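Local coordinates for protein alpha-L-rhamnosidase (Streptomyces avermitilis, PDB 3W5M) that releases terminal non-reducing alpha-L-rhamnose by hydrolysis from alpha-L-rhamnosides, including citrus flavonoids and the arabinogalactan-protein gum arabic, at residues Trp347-Gln355 and Lys663-Ala671; Asn690-Val700 and Val723-Glu731. All blocks are in the same frame, centred on the assembly; numbering follows the deposited sequence.

How the contacts relate
Contacts 1 and 2 follow each other along the chain, their centres about 18 Å apart, and they touch through Trp664 and Leu668, on the side of helix 658-671 that faces away from 347-355. Contact 1 (347-355 with 663-671) docks a loop and the start of a strand from a beta domain onto this helix of the (alpha/alpha)6-barrel; contact 2 (690-700 with 723-731) lies wholly within the barrel. Where they meet, Leu668 CD2 packs 3.4 Å from Gly699 CA and Trp664 CH2 3.9 Å from Ala698 CB. Contact 2 contains the rhamnose-binding Trp695, whereas contact 1 lies near the site, the side chain of Trp347 about 8 Å from that of Asp630, another residue that binds the sugar.

Contact 1: residues Trp347-Gln355 and Lys663-Ala671; sequences WTDYRKRVQ and KWLVDLRDA
Asp670 meets Arg353 in a side-on salt bridge, with NE and NH2 of the arginine each given a separate carboxylate oxygen. Arg353 NE reaches Asp670 OD2 at 2.8 Å and Arg353 NH2 reaches Asp670 OD1 at 3.0 Å, both nearly straight and both on syn lone pairs. The guanidinium and carboxylate planes are only 13° apart, so the two bonds fix the rotation of both groups. The arginine chain bends at chi3 (68°), which swings the guanidinium across Val666; CG1 of that valine sits over the centre of one face, 3.5 Å from Arg353 CZ. The backbone of Asp670 is used too: Lys352, extended beyond CG, runs past the aspartate in the opposite direction and sets its NZ 2.6 Å from Asp670 O, in the carbonyl plane. A water joins Asp670 OD2 to Asp667 OD1 and to the backbone N of Asp349.

One helical turn before Asp667, the chain of Lys663 bends at chi2 (-91°) and carries the ammonium to the Trp347 carbonyl, with NZ 2.8 Å from O. The same nitrogen bridges to Asp667 OD2 at 2.8 Å and also bonds Ser626 O, so three acceptors satisfy this buried charge. Along the lysine's aliphatic part lies the Gln355 amide: its NE2, which bonds Asp477 OD1, is 3.6 Å from Lys663 CE, and Gln355 OE1 accepts from Val476 N.

The contact is a domain interface: strand 353-360, lying between strands 316-326 and 471-474, begins beside helix 658-671, whose Trp664 and Leu668 pack on helix 641-654.

Contact 2: residues Asn690-Val700 and Val723-Glu731; sequences NGVAGWGDAGV and VHAWLRYLE
The indole of Trp726 lies against residues 690-700, with Asp697 bonded to its NE1. From CB, which points toward that segment, CG lies anti to the backbone N (chi1 172°), sending the ring out from the helix. Trp726 CD1 packs against Val700 CG2 at 3.6 Å, and Val700 CG2 also lies 4.1 Å from Val723 CG2. Next, Trp726 NE1 donates to Asp697 OD1 over 2.9 Å; the acceptor lies in the indole plane, but the donor approaches from above the carboxylate, 57° out of its plane. Ser767 also bonds OD1, and OD2 takes Gly694 N at 2.8 Å, so Asp697 ties helix 713-732 to the turn that begins at the rhamnose-binding Trp695.

In the (alpha/alpha)6-barrel of this family 78 glycosidase, the loop leads into helix 698-710, and helix 713-732 returns alongside it.

Further round the ring, Trp726 CZ2 comes 3.7 Å from Gly696 C, whose carbonyl oxygen sits over one face; Leu730 CD1 lies over the opposite face. At the far edge Trp726 CH2 and Trp726 CZ3 meet Gly691 CA, each at 3.7 Å. This glycine also abuts Tyr729, whose OH is joined to Gly691 O through a water.

Contact 1: residues Trp347-Gln355 and Lys663-Ala671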
loop_
_atom_site.group_PDB
_atom_site.type_symbol
_atom_site.label_atom_id
_atom_site.label_comp_id
_atom_site.label_asym_id
_atom_site.label_seq_id
_atom_site.Cartn_x
_atom_site.Cartn_y
_atom_site.Cartn_z
ATOM N N TRP A 347 -6.572 1.370 4.917
ATOM C CA TRP A 347 -7.344 0.173 4.655
ATOM C C TRP A 347 -7.139 -0.844 5.780
ATOM O O TRP A 347 -6.012 -1.279 6.048
ATOM C CB TRP A 347 -6.845 -0.480 3.361
ATOM C CG TRP A 347 -7.668 -1.624 2.852
ATOM C CD1 TRP A 347 -8.874 -2.060 3.306
ATOM C CD2 TRP A 347 -7.361 -2.416 1.696
ATOM N NE1 TRP A 347 -9.330 -3.104 2.527
ATOM C CE2 TRP A 347 -8.409 -3.355 1.546
ATOM C CE3 TRP A 347 -6.268 -2.459 0.814
ATOM C CZ2 TRP A 347 -8.416 -4.311 0.520
ATOM C CZ3 TRP A 347 -6.283 -3.376 -0.216
ATOM C CH2 TRP A 347 -7.345 -4.304 -0.354
ATOM N N THR A 348 -8.241 -1.156 6.440
ATOM C CA THR A 348 -8.332 -2.303 7.351
ATOM C C THR A 348 -9.590 -3.101 6.990
ATOM O O THR A 348 -10.421 -2.640 6.182
ATOM C CB THR A 348 -8.370 -1.880 8.828
ATOM O OG1 THR A 348 -9.385 -0.876 9.028
ATOM C CG2 THR A 348 -6.984 -1.338 9.287
ATOM N N ASP A 349 -9.766 -4.298 7.577
ATOM C CA ASP A 349 -11.074 -4.932 7.433
ATOM C C ASP A 349 -12.095 -4.156 8.284
ATOM O O ASP A 349 -12.196 -4.367 9.517
ATOM C CB ASP A 349 -11.031 -6.430 7.826
ATOM C CG ASP A 349 -12.433 -7.087 7.822
ATOM O OD1 ASP A 349 -13.468 -6.432 7.557
ATOM O OD2 ASP A 349 -12.503 -8.300 8.129
ATOM N N TYR A 350 -12.861 -3.270 7.633
ATOM C CA TYR A 350 -13.720 -2.331 8.354
ATOM C C TYR A 350 -14.829 -2.967 9.213
ATOM O O TYR A 350 -15.421 -2.307 10.062
ATOM C CB TYR A 350 -14.340 -1.327 7.392
ATOM C CG TYR A 350 -13.300 -0.553 6.607
ATOM C CD1 TYR A 350 -12.493 0.407 7.219
ATOM C CD2 TYR A 350 -13.116 -0.800 5.235
ATOM C CE1 TYR A 350 -11.524 1.112 6.469
ATOM C CE2 TYR A 350 -12.160 -0.120 4.504
ATOM C CZ TYR A 350 -11.387 0.861 5.122
ATOM O OH TYR A 350 -10.452 1.535 4.350
ATOM N N ARG A 351 -15.126 -4.229 8.968
ATOM C CA ARG A 351 -16.063 -4.967 9.823
ATOM C C ARG A 351 -15.421 -5.197 11.195
ATOM O O ARG A 351 -16.107 -5.170 12.219
ATOM C CB ARG A 351 -16.389 -6.319 9.199
ATOM C CG ARG A 351 -17.174 -6.265 7.892
ATOM C CD ARG A 351 -17.049 -7.565 7.102
ATOM N NE ARG A 351 -15.753 -7.721 6.425
ATOM C CZ ARG A 351 -15.415 -8.776 5.683
ATOM N NH1 ARG A 351 -16.283 -9.773 5.516
ATOM N NH2 ARG A 351 -14.211 -8.839 5.098
ATOM N N LYS A 352 -14.105 -5.419 11.215
ATOM C CA LYS A 352 -13.398 -5.727 12.454
ATOM C C LYS A 352 -12.779 -4.520 13.126
ATOM O O LYS A 352 -12.791 -4.425 14.360
ATOM C CB LYS A 352 -12.346 -6.817 12.219
ATOM C CG LYS A 352 -13.002 -8.138 11.811
ATOM C CD LYS A 352 -12.028 -9.290 11.837
ATOM C CE LYS A 352 -12.752 -10.596 11.572
ATOM N NZ LYS A 352 -11.812 -11.721 11.831
ATOM N N ARG A 353 -12.230 -3.599 12.334
ATOM C CA ARG A 353 -11.582 -2.431 12.935
ATOM C C ARG A 353 -11.484 -1.299 11.911
ATOM O O ARG A 353 -11.427 -1.535 10.679
ATOM C CB ARG A 353 -10.194 -2.780 13.490
ATOM C CG ARG A 353 -9.136 -3.032 12.415
ATOM C CD ARG A 353 -7.803 -3.525 12.968
ATOM N NE ARG A 353 -7.965 -4.878 13.521
ATOM C CZ ARG A 353 -7.879 -5.167 14.818
ATOM N NH1 ARG A 353 -7.588 -4.208 15.712
ATOM N NH2 ARG A 353 -8.080 -6.420 15.228
ATOM N N VAL A 354 -11.527 -0.078 12.424
ATOM C CA VAL A 354 -11.179 1.089 11.623
ATOM C C VAL A 354 -10.150 1.879 12.443
ATOM O O VAL A 354 -10.216 1.913 13.667
ATOM C CB VAL A 354 -12.416 1.924 11.227
ATOM C CG1 VAL A 354 -13.050 2.617 12.422
ATOM C CG2 VAL A 354 -12.068 2.926 10.098
ATOM N N GLN A 355 -9.203 2.520 11.771
ATOM C CA GLN A 355 -8.148 3.250 12.481
ATOM C C GLN A 355 -8.523 4.735 12.514
ATOM O O GLN A 355 -9.048 5.237 11.539
ATOM C CB GLN A 355 -6.795 3.034 11.791
ATOM C CG GLN A 355 -6.356 1.583 11.855
ATOM C CD GLN A 355 -4.865 1.377 11.653
ATOM O OE1 GLN A 355 -4.116 1.027 12.600
ATOM N NE2 GLN A 355 -4.430 1.588 10.444
ATOM N N LYS A 663 1.174 -3.454 11.898
ATOM C CA LYS A 663 -0.183 -3.166 11.502
ATOM C C LYS A 663 -0.686 -4.222 10.507
ATOM O O LYS A 663 -1.793 -4.753 10.663
ATOM C CB LYS A 663 -0.256 -1.761 10.859
ATOM C CG LYS A 663 -1.649 -1.348 10.439
ATOM C CD LYS A 663 -1.909 -1.754 9.011
ATOM C CE LYS A 663 -3.223 -1.202 8.514
ATOM N NZ LYS A 663 -3.459 -1.700 7.147
ATOM N N TRP A 664 0.114 -4.528 9.498
ATOM C CA TRP A 664 -0.332 -5.480 8.476
ATOM C C TRP A 664 -0.565 -6.887 9.086
ATOM O O TRP A 664 -1.492 -7.586 8.694
ATOM C CB TRP A 664 0.621 -5.575 7.292
ATOM C CG TRP A 664 0.121 -6.565 6.262
ATOM C CD1 TRP A 664 -0.936 -6.407 5.412
ATOM C CD2 TRP A 664 0.627 -7.888 6.036
ATOM N NE1 TRP A 664 -1.099 -7.546 4.649
ATOM C CE2 TRP A 664 -0.146 -8.460 5.001
ATOM C CE3 TRP A 664 1.661 -8.632 6.601
ATOM C CZ2 TRP A 664 0.073 -9.760 4.527
ATOM C CZ3 TRP A 664 1.905 -9.930 6.106
ATOM C CH2 TRP A 664 1.081 -10.484 5.102
ATOM N N LEU A 665 0.273 -7.284 10.019
ATOM C CA LEU A 665 0.071 -8.622 10.641
ATOM C C LEU A 665 -1.217 -8.684 11.446
ATOM O O LEU A 665 -1.823 -9.751 11.574
ATOM C CB LEU A 665 1.267 -8.997 11.512
ATOM C CG LEU A 665 2.543 -9.331 10.746
ATOM C CD1 LEU A 665 3.735 -9.241 11.711
ATOM C CD2 LEU A 665 2.411 -10.706 10.110
ATOM N N VAL A 666 -1.669 -7.541 12.000
ATOM C CA VAL A 666 -2.992 -7.486 12.554
ATOM C C VAL A 666 -4.046 -7.763 11.480
ATOM O O VAL A 666 -5.019 -8.505 11.742
ATOM C CB VAL A 666 -3.288 -6.125 13.236
ATOM C CG1 VAL A 666 -4.726 -6.106 13.745
ATOM C CG2 VAL A 666 -2.324 -5.957 14.394
ATOM N N ASP A 667 -3.859 -7.192 10.284
ATOM C CA ASP A 667 -4.792 -7.440 9.164
ATOM C C ASP A 667 -4.765 -8.928 8.795
ATOM O O ASP A 667 -5.813 -9.538 8.560
ATOM C CB ASP A 667 -4.422 -6.666 7.904
ATOM C CG ASP A 667 -4.513 -5.143 8.067
ATOM O OD1 ASP A 667 -5.407 -4.644 8.819
ATOM O OD2 ASP A 667 -3.683 -4.465 7.396
ATOM N N LEU A 668 -3.575 -9.499 8.750
ATOM C CA LEU A 668 -3.452 -10.902 8.351
ATOM C C LEU A 668 -4.167 -11.825 9.340
ATOM O O LEU A 668 -4.929 -12.711 8.932
ATOM C CB LEU A 668 -1.994 -11.286 8.224
ATOM C CG LEU A 668 -1.747 -12.727 7.753
ATOM C CD1 LEU A 668 -2.196 -12.923 6.305
ATOM C CD2 LEU A 668 -0.273 -13.033 7.937
ATOM N N ARG A 669 -3.919 -11.620 10.630
ATOM C CA ARG A 669 -4.663 -12.345 11.671
ATOM C C ARG A 669 -6.150 -12.085 11.688
ATOM O O ARG A 669 -6.921 -13.000 11.980
ATOM C CB ARG A 669 -4.045 -12.150 13.060
ATOM C CG ARG A 669 -2.699 -12.860 13.178
ATOM C CD ARG A 669 -2.095 -12.787 14.570
ATOM N NE ARG A 669 -1.844 -11.396 14.984
ATOM C CZ ARG A 669 -0.685 -10.769 14.828
ATOM N NH1 ARG A 669 0.368 -11.375 14.269
ATOM N NH2 ARG A 669 -0.563 -9.526 15.281
ATOM N N ASP A 670 -6.589 -10.886 11.321
ATOM C CA ASP A 670 -8.029 -10.605 11.228
ATOM C C ASP A 670 -8.648 -11.456 10.121
ATOM O O ASP A 670 -9.858 -11.710 10.156
ATOM C CB ASP A 670 -8.312 -9.145 10.789
ATOM C CG ASP A 670 -8.316 -8.150 11.923
ATOM O OD1 ASP A 670 -8.346 -8.535 13.117
ATOM O OD2 ASP A 670 -8.292 -6.927 11.614
ATOM N N ALA A 671 -7.843 -11.830 9.121
ATOM C CA ALA A 671 -8.346 -12.579 7.944
ATOM C C ALA A 671 -8.181 -14.099 8.082
ATOM O O ALA A 671 -8.730 -14.862 7.254
ATOM C CB ALA A 671 -7.680 -12.102 6.668
HETATM O O HOH W 1 -7.939 -5.644 9.201
HETATM O O HOH W 2 -10.960 -10.364 7.835
#

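Contact 2: residues Asn690-Val700 and Val723-Glu731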
loop_
_atom_site.group_PDB
_atom_site.type_symbol
_atom_site.label_atom_id
_atom_site.label_comp_id
_atom_site.label_asym_id
_atom_site.label_seq_id
_atom_site.Cartn_x
_atom_site.Cartn_y
_atom_site.Cartn_z
ATOM N N ASN A 690 -6.724 -19.421 0.187
ATOM C CA ASN A 690 -5.954 -19.477 1.434
ATOM C C ASN A 690 -5.193 -20.796 1.527
ATOM O O ASN A 690 -5.404 -21.697 0.709
ATOM C CB ASN A 690 -6.882 -19.341 2.655
ATOM C CG ASN A 690 -7.943 -20.417 2.717
ATOM O OD1 ASN A 690 -7.655 -21.593 2.972
ATOM N ND2 ASN A 690 -9.192 -20.019 2.497
ATOM N N GLY A 691 -4.330 -20.920 2.531
ATOM C CA GLY A 691 -3.620 -22.194 2.777
ATOM C C GLY A 691 -2.540 -22.539 1.775
ATOM O O GLY A 691 -2.209 -23.721 1.585
ATOM N N VAL A 692 -1.945 -21.518 1.160
ATOM C CA VAL A 692 -0.963 -21.711 0.131
ATOM C C VAL A 692 0.448 -21.536 0.657
ATOM O O VAL A 692 0.807 -20.448 1.167
ATOM C CB VAL A 692 -1.183 -20.710 -1.029
ATOM C CG1 VAL A 692 -0.016 -20.725 -2.015
ATOM C CG2 VAL A 692 -2.528 -20.963 -1.692
ATOM N N ALA A 693 1.266 -22.577 0.473
ATOM C CA ALA A 693 2.697 -22.528 0.793
ATOM C C ALA A 693 3.463 -21.364 0.188
ATOM O O ALA A 693 3.418 -21.151 -1.016
ATOM C CB ALA A 693 3.368 -23.833 0.378
ATOM N N GLY A 694 4.217 -20.654 1.035
ATOM C CA GLY A 694 5.050 -19.528 0.627
ATOM C C GLY A 694 4.240 -18.235 0.586
ATOM O O GLY A 694 4.807 -17.150 0.426
ATOM N N TRP A 695 2.926 -18.364 0.724
ATOM C CA TRP A 695 2.019 -17.216 0.738
ATOM C C TRP A 695 1.537 -17.082 2.196
ATOM O O TRP A 695 2.060 -16.262 2.942
ATOM C CB TRP A 695 0.881 -17.373 -0.320
ATOM C CG TRP A 695 1.254 -16.709 -1.646
ATOM C CD1 TRP A 695 0.716 -15.546 -2.169
ATOM C CD2 TRP A 695 2.295 -17.100 -2.545
ATOM N NE1 TRP A 695 1.327 -15.230 -3.344
ATOM C CE2 TRP A 695 2.312 -16.153 -3.600
ATOM C CE3 TRP A 695 3.190 -18.192 -2.598
ATOM C CZ2 TRP A 695 3.202 -16.245 -4.672
ATOM C CZ3 TRP A 695 4.075 -18.281 -3.668
ATOM C CH2 TRP A 695 4.080 -17.315 -4.686
ATOM N N GLY A 696 0.628 -17.956 2.620
ATOM C CA GLY A 696 0.119 -17.974 3.984
ATOM C C GLY A 696 1.225 -17.984 5.019
ATOM O O GLY A 696 1.033 -17.468 6.142
ATOM N N ASP A 697 2.400 -18.520 4.653
ATOM C CA ASP A 697 3.547 -18.544 5.564
ATOM C C ASP A 697 4.104 -17.184 5.993
ATOM O O ASP A 697 4.903 -17.117 6.927
ATOM C CB ASP A 697 4.647 -19.435 5.003
ATOM C CG ASP A 697 4.172 -20.860 4.883
ATOM O OD1 ASP A 697 4.081 -21.543 5.938
ATOM O OD2 ASP A 697 3.822 -21.253 3.745
ATOM N N ALA A 698 3.660 -16.107 5.338
ATOM C CA ALA A 698 3.989 -14.769 5.779
ATOM C C ALA A 698 3.626 -14.552 7.237
ATOM O O ALA A 698 4.291 -13.782 7.931
ATOM C CB ALA A 698 3.303 -13.726 4.901
ATOM N N GLY A 699 2.565 -15.208 7.690
ATOM C CA GLY A 699 2.133 -15.171 9.104
ATOM C C GLY A 699 3.184 -15.630 10.115
ATOM O O GLY A 699 3.104 -15.284 11.293
ATOM N N VAL A 700 4.148 -16.441 9.653
ATOM C CA VAL A 700 5.290 -16.903 10.439
ATOM C C VAL A 700 6.582 -16.130 10.108
ATOM O O VAL A 700 7.315 -15.673 11.009
ATOM C CB VAL A 700 5.555 -18.420 10.181
ATOM C CG1 VAL A 700 6.445 -18.983 11.292
ATOM C CG2 VAL A 700 4.247 -19.180 10.038
ATOM N N VAL A 723 0.259 -18.741 14.567
ATOM C CA VAL A 723 1.266 -19.638 13.987
ATOM C C VAL A 723 0.916 -21.094 14.375
ATOM O O VAL A 723 0.900 -21.967 13.513
ATOM C CB VAL A 723 2.693 -19.248 14.432
ATOM C CG1 VAL A 723 3.719 -20.346 14.116
ATOM C CG2 VAL A 723 3.119 -17.943 13.755
ATOM N N HIS A 724 0.610 -21.319 15.657
ATOM C CA HIS A 724 0.121 -22.635 16.132
ATOM C C HIS A 724 -1.073 -23.096 15.308
ATOM O O HIS A 724 -1.109 -24.252 14.856
ATOM C CB HIS A 724 -0.221 -22.615 17.642
ATOM C CG HIS A 724 -0.596 -23.961 18.202
ATOM N ND1 HIS A 724 0.319 -24.796 18.814
ATOM C CD2 HIS A 724 -1.778 -24.623 18.226
ATOM C CE1 HIS A 724 -0.285 -25.912 19.198
ATOM N NE2 HIS A 724 -1.559 -25.834 18.852
ATOM N N ALA A 725 -2.048 -22.205 15.090
ATOM C CA ALA A 725 -3.250 -22.570 14.364
ATOM C C ALA A 725 -2.943 -22.897 12.899
ATOM O O ALA A 725 -3.596 -23.759 12.317
ATOM C CB ALA A 725 -4.302 -21.480 14.472
ATOM N N TRP A 726 -1.951 -22.204 12.323
ATOM C CA TRP A 726 -1.514 -22.416 10.936
ATOM C C TRP A 726 -0.872 -23.788 10.837
ATOM O O TRP A 726 -1.188 -24.545 9.908
ATOM C CB TRP A 726 -0.527 -21.323 10.533
ATOM C CG TRP A 726 0.196 -21.425 9.227
ATOM C CD1 TRP A 726 1.541 -21.315 9.047
ATOM C CD2 TRP A 726 -0.376 -21.511 7.917
ATOM N NE1 TRP A 726 1.858 -21.333 7.716
ATOM C CE2 TRP A 726 0.699 -21.489 6.996
ATOM C CE3 TRP A 726 -1.696 -21.625 7.432
ATOM C CZ2 TRP A 726 0.513 -21.569 5.611
ATOM C CZ3 TRP A 726 -1.886 -21.732 6.020
ATOM C CH2 TRP A 726 -0.779 -21.707 5.144
ATOM N N LEU A 727 -0.012 -24.124 11.805
ATOM C CA LEU A 727 0.703 -25.421 11.758
ATOM C C LEU A 727 -0.276 -26.576 11.902
ATOM O O LEU A 727 -0.106 -27.648 11.266
ATOM C CB LEU A 727 1.800 -25.500 12.837
ATOM C CG LEU A 727 3.074 -24.676 12.589
ATOM C CD1 LEU A 727 3.942 -24.615 13.835
ATOM C CD2 LEU A 727 3.878 -25.147 11.381
ATOM N N ARG A 728 -1.285 -26.373 12.746
ATOM C CA ARG A 728 -2.347 -27.351 12.964
ATOM C C ARG A 728 -3.150 -27.560 11.676
ATOM O O ARG A 728 -3.431 -28.710 11.281
ATOM C CB ARG A 728 -3.223 -26.942 14.136
ATOM C CG ARG A 728 -4.532 -27.691 14.252
ATOM C CD ARG A 728 -5.366 -27.077 15.354
ATOM N NE ARG A 728 -4.821 -27.383 16.673
ATOM C CZ ARG A 728 -5.234 -26.802 17.799
ATOM N NH1 ARG A 728 -6.190 -25.879 17.753
ATOM N NH2 ARG A 728 -4.692 -27.139 18.971
ATOM N N TYR A 729 -3.477 -26.455 11.004
ATOM C CA TYR A 729 -4.077 -26.502 9.676
ATOM C C TYR A 729 -3.208 -27.281 8.694
ATOM O O TYR A 729 -3.719 -28.114 7.940
ATOM C CB TYR A 729 -4.331 -25.072 9.122
ATOM C CG TYR A 729 -4.696 -25.074 7.647
ATOM C CD1 TYR A 729 -6.026 -25.211 7.234
ATOM C CD2 TYR A 729 -3.701 -24.970 6.662
ATOM C CE1 TYR A 729 -6.352 -25.247 5.880
ATOM C CE2 TYR A 729 -4.025 -24.961 5.317
ATOM C CZ TYR A 729 -5.340 -25.121 4.937
ATOM O OH TYR A 729 -5.622 -25.135 3.604
ATOM N N LEU A 730 -1.909 -27.026 8.695
ATOM C CA LEU A 730 -1.023 -27.631 7.712
ATOM C C LEU A 730 -0.860 -29.134 7.957
ATOM O O LEU A 730 -0.748 -29.915 7.014
ATOM C CB LEU A 730 0.343 -26.960 7.738
ATOM C CG LEU A 730 0.418 -25.540 7.133
ATOM C CD1 LEU A 730 1.794 -24.968 7.416
ATOM C CD2 LEU A 730 0.106 -25.504 5.633
ATOM N N GLU A 731 -0.819 -29.529 9.222
ATOM C CA GLU A 731 -0.731 -30.960 9.562
ATOM C C GLU A 731 -1.996 -31.705 9.150
ATOM O O GLU A 731 -1.923 -32.819 8.630
ATOM C CB GLU A 731 -0.459 -31.148 11.054
ATOM C CG GLU A 731 -0.460 -32.602 11.499
ATOM C CD GLU A 731 0.421 -32.859 12.714
ATOM O OE1 GLU A 731 0.427 -32.022 13.648
ATOM O OE2 GLU A 731 1.109 -33.910 12.735
HETATM O O HOH W 3 -3.827 -26.353 1.872
#